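Local atomic coordinates of trypsin-resistant surface T6 protein (Streptococcus pyogenes serotype M6, PDB entry 4P0D), a protein that serves as the backbone pilin of serotype M6 Streptococcus pyogenes, the subunit that builds the shaft of its cell-surface pili and probably is joined by a sortase. Residues D6-G17 / R107-Y118; Y24-N32 / N40-L49. The protein carries 1 engineered substitution. All blocks are in the same frame, centred on the assembly; numbering follows the deposited sequence.

Contact 1: residues D6-G17 / R107-Y118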
loop_
_atom_site.group_PDB
_atom_site.type_symbol
_atom_site.label_atom_id
_atom_site.label_comp_id
_atom_site.label_asym_id
_atom_site.label_seq_id
_atom_site.Cartn_x
_atom_site.Cartn_y
_atom_site.Cartn_z
ATOM N N ASP A 6 26.276 10.139 45.512
ATOM C CA ASP A 6 26.501 11.218 44.555
ATOM C C ASP A 6 25.559 11.055 43.370
ATOM O O ASP A 6 25.429 9.959 42.849
ATOM C CB ASP A 6 27.932 11.201 44.022
ATOM C CG ASP A 6 28.937 11.666 45.029
ATOM O OD1 ASP A 6 28.543 12.266 46.073
ATOM O OD2 ASP A 6 30.135 11.423 44.755
ATOM N N THR A 7 24.911 12.148 42.979
ATOM C CA THR A 7 24.007 12.194 41.837
ATOM C C THR A 7 24.654 12.921 40.638
ATOM O O THR A 7 25.520 13.774 40.811
ATOM C CB THR A 7 22.669 12.882 42.195
ATOM O OG1 THR A 7 21.687 12.559 41.212
ATOM C CG2 THR A 7 22.797 14.409 42.277
ATOM N N ALA A 8 24.258 12.525 39.430
ATOM C CA ALA A 8 24.587 13.254 38.207
ATOM C C ALA A 8 23.497 12.980 37.177
ATOM O O ALA A 8 22.865 11.929 37.210
ATOM C CB ALA A 8 25.949 12.849 37.672
ATOM N N GLN A 9 23.282 13.922 36.264
ATOM C CA GLN A 9 22.188 13.809 35.305
ATOM C C GLN A 9 22.628 13.077 34.037
ATOM O O GLN A 9 23.616 13.442 33.397
ATOM C CB GLN A 9 21.651 15.195 34.938
ATOM N N LEU A 10 21.868 12.052 33.682
ATOM C CA LEU A 10 22.013 11.381 32.404
ATOM C C LEU A 10 20.880 11.880 31.503
ATOM O O LEU A 10 19.706 11.783 31.852
ATOM C CB LEU A 10 21.953 9.858 32.583
ATOM C CG LEU A 10 23.013 9.299 33.526
ATOM C CD1 LEU A 10 22.873 7.787 33.642
ATOM C CD2 LEU A 10 24.410 9.693 33.062
ATOM N N LYS A 11 21.250 12.421 30.353
ATOM C CA LYS A 11 20.321 13.162 29.525
ATOM C C LYS A 11 20.342 12.686 28.076
ATOM O O LYS A 11 21.393 12.399 27.504
ATOM C CB LYS A 11 20.654 14.647 29.617
ATOM C CG LYS A 11 19.813 15.554 28.731
ATOM C CD LYS A 11 20.136 17.010 29.029
ATOM C CE LYS A 11 19.374 17.964 28.129
ATOM N NZ LYS A 11 19.406 19.334 28.717
ATOM N N ILE A 12 19.158 12.608 27.494
ATOM C CA ILE A 12 19.008 12.264 26.100
ATOM C C ILE A 12 18.294 13.430 25.410
ATOM O O ILE A 12 17.262 13.897 25.892
ATOM C CB ILE A 12 18.204 10.968 25.921
ATOM C CG1 ILE A 12 18.918 9.808 26.629
ATOM C CG2 ILE A 12 18.068 10.635 24.434
ATOM C CD1 ILE A 12 18.054 8.574 26.826
ATOM N N THR A 13 18.869 13.928 24.321
ATOM C CA THR A 13 18.202 14.946 23.493
ATOM C C THR A 13 17.765 14.382 22.132
ATOM O O THR A 13 18.034 13.215 21.810
ATOM C CB THR A 13 19.108 16.160 23.254
ATOM O OG1 THR A 13 20.293 15.710 22.607
ATOM C CG2 THR A 13 19.460 16.832 24.559
ATOM N N ASN A 14 17.080 15.213 21.347
ATOM C CA ASN A 14 16.597 14.832 20.018
ATOM C C ASN A 14 15.607 13.681 20.043
ATOM O O ASN A 14 15.616 12.813 19.160
ATOM C CB ASN A 14 17.758 14.506 19.050
ATOM C CG ASN A 14 17.337 14.596 17.590
ATOM O OD1 ASN A 14 16.566 15.490 17.228
ATOM N ND2 ASN A 14 17.815 13.671 16.751
ATOM N N ILE A 15 14.707 13.701 21.022
ATOM C CA ILE A 15 13.686 12.683 21.145
ATOM C C ILE A 15 12.451 13.133 20.367
ATOM O O ILE A 15 11.776 14.098 20.745
ATOM C CB ILE A 15 13.321 12.413 22.617
ATOM C CG1 ILE A 15 14.574 12.022 23.401
ATOM C CG2 ILE A 15 12.282 11.296 22.718
ATOM C CD1 ILE A 15 14.321 11.604 24.836
ATOM N N GLU A 16 12.175 12.436 19.268
ATOM C CA GLU A 16 11.054 12.748 18.404
ATOM C C GLU A 16 10.045 11.618 18.444
ATOM O O GLU A 16 10.392 10.460 18.660
ATOM C CB GLU A 16 11.552 12.930 16.972
ATOM C CG GLU A 16 12.373 14.185 16.717
ATOM C CD GLU A 16 13.129 14.107 15.388
ATOM O OE1 GLU A 16 14.082 13.299 15.242
ATOM O OE2 GLU A 16 12.761 14.845 14.477
ATOM N N GLY A 17 8.780 11.950 18.255
ATOM C CA GLY A 17 7.773 10.935 18.106
ATOM C C GLY A 17 7.248 10.356 19.384
ATOM O O GLY A 17 6.456 9.444 19.335
ATOM N N ARG A 107 8.970 6.013 14.076
ATOM C CA ARG A 107 10.411 6.019 13.975
ATOM C C ARG A 107 11.050 4.922 14.806
ATOM O O ARG A 107 10.458 4.381 15.746
ATOM C CB ARG A 107 11.016 7.395 14.281
ATOM C CG ARG A 107 11.055 7.830 15.726
ATOM C CD ARG A 107 11.633 9.250 15.812
ATOM N NE ARG A 107 11.000 10.133 14.851
ATOM C CZ ARG A 107 11.569 10.714 13.792
ATOM N NH1 ARG A 107 12.865 10.585 13.475
ATOM N NH2 ARG A 107 10.790 11.447 13.021
ATOM N N THR A 108 12.275 4.599 14.423
ATOM C CA THR A 108 13.054 3.562 15.088
ATOM C C THR A 108 14.400 4.150 15.478
ATOM O O THR A 108 15.000 4.906 14.707
ATOM C CB THR A 108 13.222 2.295 14.205
ATOM O OG1 THR A 108 13.994 1.321 14.912
ATOM C CG2 THR A 108 13.907 2.593 12.896
ATOM N N TYR A 109 14.849 3.804 16.686
ATOM C CA TYR A 109 15.990 4.436 17.345
ATOM C C TYR A 109 17.137 3.452 17.522
ATOM O O TYR A 109 16.902 2.264 17.712
ATOM C CB TYR A 109 15.579 4.892 18.760
ATOM C CG TYR A 109 14.850 6.208 18.836
ATOM C CD1 TYR A 109 15.549 7.393 19.021
ATOM C CD2 TYR A 109 13.458 6.275 18.767
ATOM C CE1 TYR A 109 14.884 8.616 19.118
ATOM C CE2 TYR A 109 12.792 7.498 18.856
ATOM C CZ TYR A 109 13.509 8.653 19.041
ATOM O OH TYR A 109 12.851 9.880 19.154
ATOM N N ASN A 110 18.370 3.959 17.460
ATOM C CA ASN A 110 19.521 3.192 17.893
ATOM C C ASN A 110 19.549 3.163 19.425
ATOM O O ASN A 110 18.986 4.061 20.075
ATOM C CB ASN A 110 20.834 3.799 17.404
ATOM C CG ASN A 110 20.974 3.816 15.877
ATOM O OD1 ASN A 110 20.282 3.113 15.131
ATOM N ND2 ASN A 110 21.896 4.633 15.418
ATOM N N PRO A 111 20.223 2.153 19.997
ATOM C CA PRO A 111 20.486 2.078 21.457
ATOM C C PRO A 111 21.435 3.181 21.934
ATOM O O PRO A 111 22.210 3.690 21.143
ATOM C CB PRO A 111 21.162 0.726 21.634
ATOM C CG PRO A 111 21.071 0.019 20.334
ATOM C CD PRO A 111 20.840 1.033 19.265
ATOM N N ILE A 112 21.375 3.543 23.206
ATOM C CA ILE A 112 22.271 4.558 23.763
ATOM C C ILE A 112 22.965 4.020 25.006
ATOM O O ILE A 112 22.344 3.360 25.838
ATOM C CB ILE A 112 21.542 5.870 24.111
ATOM C CG1 ILE A 112 20.781 6.408 22.897
ATOM C CG2 ILE A 112 22.550 6.922 24.578
ATOM C CD1 ILE A 112 19.870 7.583 23.218
ATOM N N LEU A 113 24.273 4.263 25.083
ATOM C CA LEU A 113 25.045 3.997 26.289
ATOM C C LEU A 113 25.254 5.281 27.085
ATOM O O LEU A 113 25.830 6.247 26.582
ATOM C CB LEU A 113 26.408 3.409 25.943
ATOM C CG LEU A 113 27.358 3.210 27.128
ATOM C CD1 LEU A 113 26.965 1.995 27.944
ATOM C CD2 LEU A 113 28.781 3.078 26.603
ATOM N N LEU A 114 24.817 5.263 28.339
ATOM C CA LEU A 114 24.994 6.392 29.229
ATOM C C LEU A 114 25.700 5.947 30.502
ATOM O O LEU A 114 25.449 4.857 31.023
ATOM C CB LEU A 114 23.651 7.016 29.596
ATOM C CG LEU A 114 22.895 7.662 28.427
ATOM C CD1 LEU A 114 21.443 7.891 28.808
ATOM C CD2 LEU A 114 23.523 8.973 27.975
ATOM N N ALA A 115 26.555 6.808 31.016
ATOM C CA ALA A 115 27.287 6.490 32.244
ATOM C C ALA A 115 27.478 7.737 33.090
ATOM O O ALA A 115 27.731 8.804 32.540
ATOM C CB ALA A 115 28.640 5.885 31.897
ATOM N N ALA A 116 27.330 7.602 34.416
ATOM C CA ALA A 116 27.803 8.625 35.351
ATOM C C ALA A 116 29.168 8.185 35.870
ATOM O O ALA A 116 29.326 7.048 36.348
ATOM C CB ALA A 116 26.828 8.830 36.487
ATOM N N SER A 117 30.151 9.079 35.752
ATOM C CA SER A 117 31.571 8.728 35.964
ATOM C C SER A 117 32.384 9.804 36.673
ATOM O O SER A 117 32.185 10.990 36.437
ATOM C CB SER A 117 32.231 8.459 34.611
ATOM O OG SER A 117 33.611 8.178 34.790
ATOM N N TYR A 118 33.326 9.375 37.516
ATOM C CA TYR A 118 34.248 10.284 38.181
ATOM C C TYR A 118 35.447 10.629 37.313
ATOM O O TYR A 118 36.260 11.454 37.711
ATOM C CB TYR A 118 34.754 9.682 39.507
ATOM C CG TYR A 118 33.678 9.512 40.536
ATOM C CD1 TYR A 118 33.095 10.620 41.148
ATOM C CD2 TYR A 118 33.248 8.255 40.914
ATOM C CE1 TYR A 118 32.102 10.480 42.104
ATOM C CE2 TYR A 118 32.253 8.101 41.864
ATOM C CZ TYR A 118 31.674 9.232 42.451
ATOM O OH TYR A 118 30.673 9.095 43.381
#

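Contact 2: residues Y24-N32 / N40-L49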
loop_
_atom_site.group_PDB
_atom_site.type_symbol
_atom_site.label_atom_id
_atom_site.label_comp_id
_atom_site.label_asym_id
_atom_site.label_seq_id
_atom_site.Cartn_x
_atom_site.Cartn_y
_atom_site.Cartn_z
ATOM N N TYR A 24 18.441 0.617 31.378
ATOM C CA TYR A 24 18.789 -0.665 31.989
ATOM C C TYR A 24 20.167 -0.564 32.567
ATOM O O TYR A 24 21.129 -0.338 31.837
ATOM C CB TYR A 24 18.768 -1.769 30.940
ATOM C CG TYR A 24 17.441 -1.913 30.238
ATOM C CD1 TYR A 24 16.437 -2.691 30.778
ATOM C CD2 TYR A 24 17.197 -1.282 29.013
ATOM C CE1 TYR A 24 15.219 -2.844 30.141
ATOM C CE2 TYR A 24 15.981 -1.419 28.372
ATOM C CZ TYR A 24 14.986 -2.210 28.939
ATOM O OH TYR A 24 13.744 -2.376 28.312
ATOM N N LYS A 25 20.284 -0.713 33.881
ATOM C CA LYS A 25 21.593 -0.600 34.499
ATOM C C LYS A 25 22.412 -1.868 34.249
ATOM O O LYS A 25 22.046 -2.949 34.716
ATOM C CB LYS A 25 21.459 -0.331 35.990
ATOM C CG LYS A 25 22.757 0.015 36.688
ATOM C CD LYS A 25 22.420 0.131 38.169
ATOM C CE LYS A 25 23.432 0.889 38.967
ATOM N NZ LYS A 25 22.827 1.137 40.311
ATOM N N ILE A 26 23.521 -1.699 33.538
ATOM C CA ILE A 26 24.431 -2.791 33.183
ATOM C C ILE A 26 25.774 -2.720 33.905
ATOM O O ILE A 26 26.572 -3.651 33.801
ATOM C CB ILE A 26 24.717 -2.811 31.661
ATOM C CG1 ILE A 26 25.239 -1.457 31.183
ATOM C CG2 ILE A 26 23.447 -3.188 30.915
ATOM C CD1 ILE A 26 26.073 -1.525 29.914
ATOM N N GLY A 27 26.029 -1.616 34.615
ATOM C CA GLY A 27 27.296 -1.410 35.339
ATOM C C GLY A 27 27.030 -0.750 36.685
ATOM O O GLY A 27 26.508 0.375 36.732
ATOM N N GLU A 28 27.361 -1.464 37.770
ATOM C CA GLU A 28 27.284 -0.938 39.136
ATOM C C GLU A 28 28.622 -0.326 39.529
ATOM O O GLU A 28 29.689 -0.943 39.346
ATOM C CB GLU A 28 26.943 -2.046 40.158
ATOM C CG GLU A 28 25.475 -2.414 40.221
ATOM C CD GLU A 28 25.136 -3.433 41.320
ATOM O OE1 GLU A 28 26.024 -4.194 41.771
ATOM O OE2 GLU A 28 23.955 -3.487 41.726
ATOM N N GLY A 29 28.568 0.881 40.080
ATOM C CA GLY A 29 29.757 1.500 40.668
ATOM C C GLY A 29 30.097 0.818 41.991
ATOM O O GLY A 29 29.247 0.738 42.888
ATOM N N VAL A 30 31.328 0.323 42.117
ATOM C CA VAL A 30 31.770 -0.322 43.361
ATOM C C VAL A 30 32.593 0.654 44.182
ATOM O O VAL A 30 33.612 1.172 43.728
ATOM C CB VAL A 30 32.614 -1.594 43.108
ATOM C CG1 VAL A 30 32.835 -2.368 44.413
ATOM C CG2 VAL A 30 31.937 -2.487 42.092
ATOM N N TYR A 31 32.144 0.891 45.408
ATOM C CA TYR A 31 32.863 1.732 46.331
ATOM C C TYR A 31 33.448 0.862 47.459
ATOM O O TYR A 31 33.069 -0.307 47.614
ATOM C CB TYR A 31 31.902 2.773 46.905
ATOM C CG TYR A 31 31.320 3.765 45.901
ATOM C CD1 TYR A 31 30.260 3.419 45.049
ATOM C CD2 TYR A 31 31.807 5.069 45.837
ATOM C CE1 TYR A 31 29.726 4.348 44.145
ATOM C CE2 TYR A 31 31.284 5.998 44.952
ATOM C CZ TYR A 31 30.252 5.648 44.104
ATOM O OH TYR A 31 29.787 6.622 43.247
ATOM N N ASN A 32 34.374 1.437 48.222
ATOM C CA ASN A 32 34.974 0.784 49.398
ATOM C C ASN A 32 34.020 0.592 50.576
ATOM O O ASN A 32 32.910 1.129 50.589
ATOM C CB ASN A 32 36.225 1.546 49.848
ATOM C CG ASN A 32 35.907 2.885 50.508
ATOM O OD1 ASN A 32 34.758 3.343 50.540
ATOM N ND2 ASN A 32 36.932 3.514 51.056
ATOM N N ASN A 40 35.724 0.625 41.186
ATOM C CA ASN A 40 35.570 0.247 39.782
ATOM C C ASN A 40 34.099 0.017 39.447
ATOM O O ASN A 40 33.220 0.172 40.303
ATOM C CB ASN A 40 36.384 -1.031 39.484
ATOM C CG ASN A 40 35.840 -2.257 40.207
ATOM O OD1 ASN A 40 34.997 -2.147 41.088
ATOM N ND2 ASN A 40 36.326 -3.440 39.827
ATOM N N PHE A 41 33.841 -0.371 38.201
ATOM C CA PHE A 41 32.512 -0.820 37.794
ATOM C C PHE A 41 32.395 -2.321 37.806
ATOM O O PHE A 41 33.262 -2.995 37.279
ATOM C CB PHE A 41 32.221 -0.343 36.386
ATOM C CG PHE A 41 31.986 1.116 36.306
ATOM C CD1 PHE A 41 30.856 1.668 36.890
ATOM C CD2 PHE A 41 32.882 1.939 35.662
ATOM C CE1 PHE A 41 30.634 3.034 36.826
ATOM C CE2 PHE A 41 32.662 3.300 35.594
ATOM C CZ PHE A 41 31.534 3.846 36.179
ATOM N N LYS A 42 31.312 -2.828 38.391
ATOM C CA LYS A 42 30.920 -4.222 38.227
ATOM C C LYS A 42 29.813 -4.332 37.173
ATOM O O LYS A 42 28.725 -3.783 37.343
ATOM C CB LYS A 42 30.425 -4.813 39.545
ATOM C CG LYS A 42 29.870 -6.228 39.388
ATOM C CD LYS A 42 29.733 -6.973 40.709
ATOM C CE LYS A 42 28.386 -6.753 41.383
ATOM N NZ LYS A 42 27.845 -8.014 41.976
ATOM N N TYR A 43 30.091 -5.069 36.107
ATOM C CA TYR A 43 29.178 -5.199 34.983
ATOM C C TYR A 43 28.359 -6.470 35.094
ATOM O O TYR A 43 28.846 -7.475 35.590
ATOM C CB TYR A 43 29.971 -5.213 33.683
ATOM C CG TYR A 43 30.626 -3.897 33.386
ATOM C CD1 TYR A 43 29.866 -2.811 32.957
ATOM C CD2 TYR A 43 31.997 -3.723 33.528
ATOM C CE1 TYR A 43 30.448 -1.599 32.681
ATOM C CE2 TYR A 43 32.590 -2.509 33.252
ATOM C CZ TYR A 43 31.807 -1.446 32.827
ATOM O OH TYR A 43 32.383 -0.216 32.539
ATOM N N ALA A 44 27.124 -6.433 34.608
ATOM C CA ALA A 44 26.265 -7.614 34.606
ATOM C C ALA A 44 26.917 -8.754 33.811
ATOM O O ALA A 44 27.669 -8.506 32.857
ATOM C CB ALA A 44 24.898 -7.276 34.034
ATOM N N GLU A 45 26.663 -9.991 34.250
ATOM C CA GLU A 45 27.217 -11.188 33.615
ATOM C C GLU A 45 26.732 -11.202 32.188
ATOM O O GLU A 45 25.533 -11.020 31.956
ATOM C CB GLU A 45 26.736 -12.467 34.321
ATOM N N GLY A 46 27.658 -11.398 31.253
ATOM C CA GLY A 46 27.351 -11.423 29.822
ATOM C C GLY A 46 27.651 -10.109 29.115
ATOM O O GLY A 46 27.682 -10.050 27.875
ATOM N N VAL A 47 27.851 -9.041 29.890
ATOM C CA VAL A 47 28.190 -7.759 29.318
ATOM C C VAL A 47 29.659 -7.772 28.955
ATOM O O VAL A 47 30.515 -8.081 29.785
ATOM C CB VAL A 47 27.900 -6.581 30.271
ATOM C CG1 VAL A 47 28.431 -5.276 29.694
ATOM C CG2 VAL A 47 26.409 -6.472 30.534
ATOM N N SER A 48 29.932 -7.423 27.706
ATOM C CA SER A 48 31.270 -7.312 27.213
ATOM C C SER A 48 31.389 -5.990 26.478
ATOM O O SER A 48 30.647 -5.730 25.524
ATOM C CB SER A 48 31.556 -8.498 26.279
ATOM O OG SER A 48 32.777 -8.339 25.592
ATOM N N LEU A 49 32.309 -5.143 26.926
ATOM C CA LEU A 49 32.587 -3.888 26.229
ATOM C C LEU A 49 34.021 -3.448 26.410
ATOM O O LEU A 49 34.716 -3.911 27.314
ATOM C CB LEU A 49 31.630 -2.776 26.681
ATOM C CG LEU A 49 31.440 -2.521 28.181
ATOM C CD1 LEU A 49 32.643 -1.818 28.799
ATOM C CD2 LEU A 49 30.170 -1.704 28.400
#

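Contact 1: residues D6-G17 / R107-Y118
Strands 7-13 and 108-116 face each other through the interior of the N-terminal Ig-like domain, and from A8 and A116 to I12 and I112 their apolar side chains meet between two nearly antiparallel backbones. Over residues 112-116 the two strand axes come within 7.4 Å of each other. The backbones are closest at the alanines, where A8 CA and A116 CA are 6.3 Å apart and the two CB atoms meet. L10 and L114 slide past one another in opposite directions, which brings L10 CD2 to 3.5 Å from the backbone A115 O. Further along, I12 and I112 reach out tip to tip, with CG2 of I12 3.7 Å from CD1 of I112, while CG1 and CD1 of I12 rest against L114 CD1.

Polar contacts close both ends. At one, Y118 OH donates to D6 OD2 over 2.8 Å; the carboxylate sits at the ring edge, its plane 71° from that of the ring, and is met on its anti side. D6 OD2 accepts a second bond from S3 N, and Y118 OH is also hydrogen-bonded to Y31 OH. At the other, Y109 OH gives a hydrogen bond of 2.6 Å to E16 O, using a lone pair in the carbonyl plane. E16 then lies over one face of R107, carboxylate and guanidinium stacked with their planes 29° apart. E16 OE1 is 3.5 Å from R107 NH1, well out of the guanidinium plane, so the salt bridge is one of charge alone. A bend at chi3 (48°) turns the guanidinium under E16 CB; NE forms a salt bridge with D105 and NH1 a hydrogen bond with S145. Apolar side chains meeting between facing strands are characteristic of an Ig-like beta-sandwich core.

Contact 2: residues Y24-N32 / N40-L49
E28 and K42 grip each other by both backbone groups: E28 N donates to K42 O over 2.7 Å, and K42 N returns an equally short bond to E28 O. Two residues on, V30 N meets N40 O at 2.6 Å, almost straight along the C=O axis, whereas the return bond from N40 N to V30 O is weak. A44 N adds a bond of 2.9 Å to I26 O. The strands thus form an antiparallel beta hairpin, which on its other side reaches strand 94-101 through a classic bulge, where I26 and G27 both face V95.

On one face of the hairpin E28 and K42 run side by side, E28 OE1 approaching K42 CE at 3.5 Å; the NZ itself stays beyond salt-bridge range. V30 and N40 are likewise alongside. With CG of N40 set between its own backbone N and carbonyl carbon (chi1 67°), the amide OD1 comes to 3.2 Å from V30 CB. The opposite face pairs glycine with aromatic residues: Y43 CD1 lies 3.8 Å from G27 CA, and F41 CD1 approaches G29 CA in the same manner. F41 also packs edge-to-face on F38. Past the strand, a type II turn from A44 to V47 swings V47 CG2 against I26 CB, and I26 goes on to touch L49 and helix 56-68.

In the fold
Followed from the N terminus, the chain first lays down strand 7-13, half of contact 1, and, after a short loop that still belongs in part to contact 1, enters strand 20-31. A short loop brings it back as strand 38-43, closing contact 2, a local hairpin. Helix 56-68 and several more strands pass before strand 108-116 arrives to close contact 1, a much longer loop that encloses the hairpin entirely. The centres of the two contacts are about 17 Å apart, yet they touch: F41 packs on A116 O, and L113 on I26. Contact 1 joins facing strands of the Ig-like domain, while contact 2 ties the hairpin of strands 20-31 and 38-43 together beside helix 56-68.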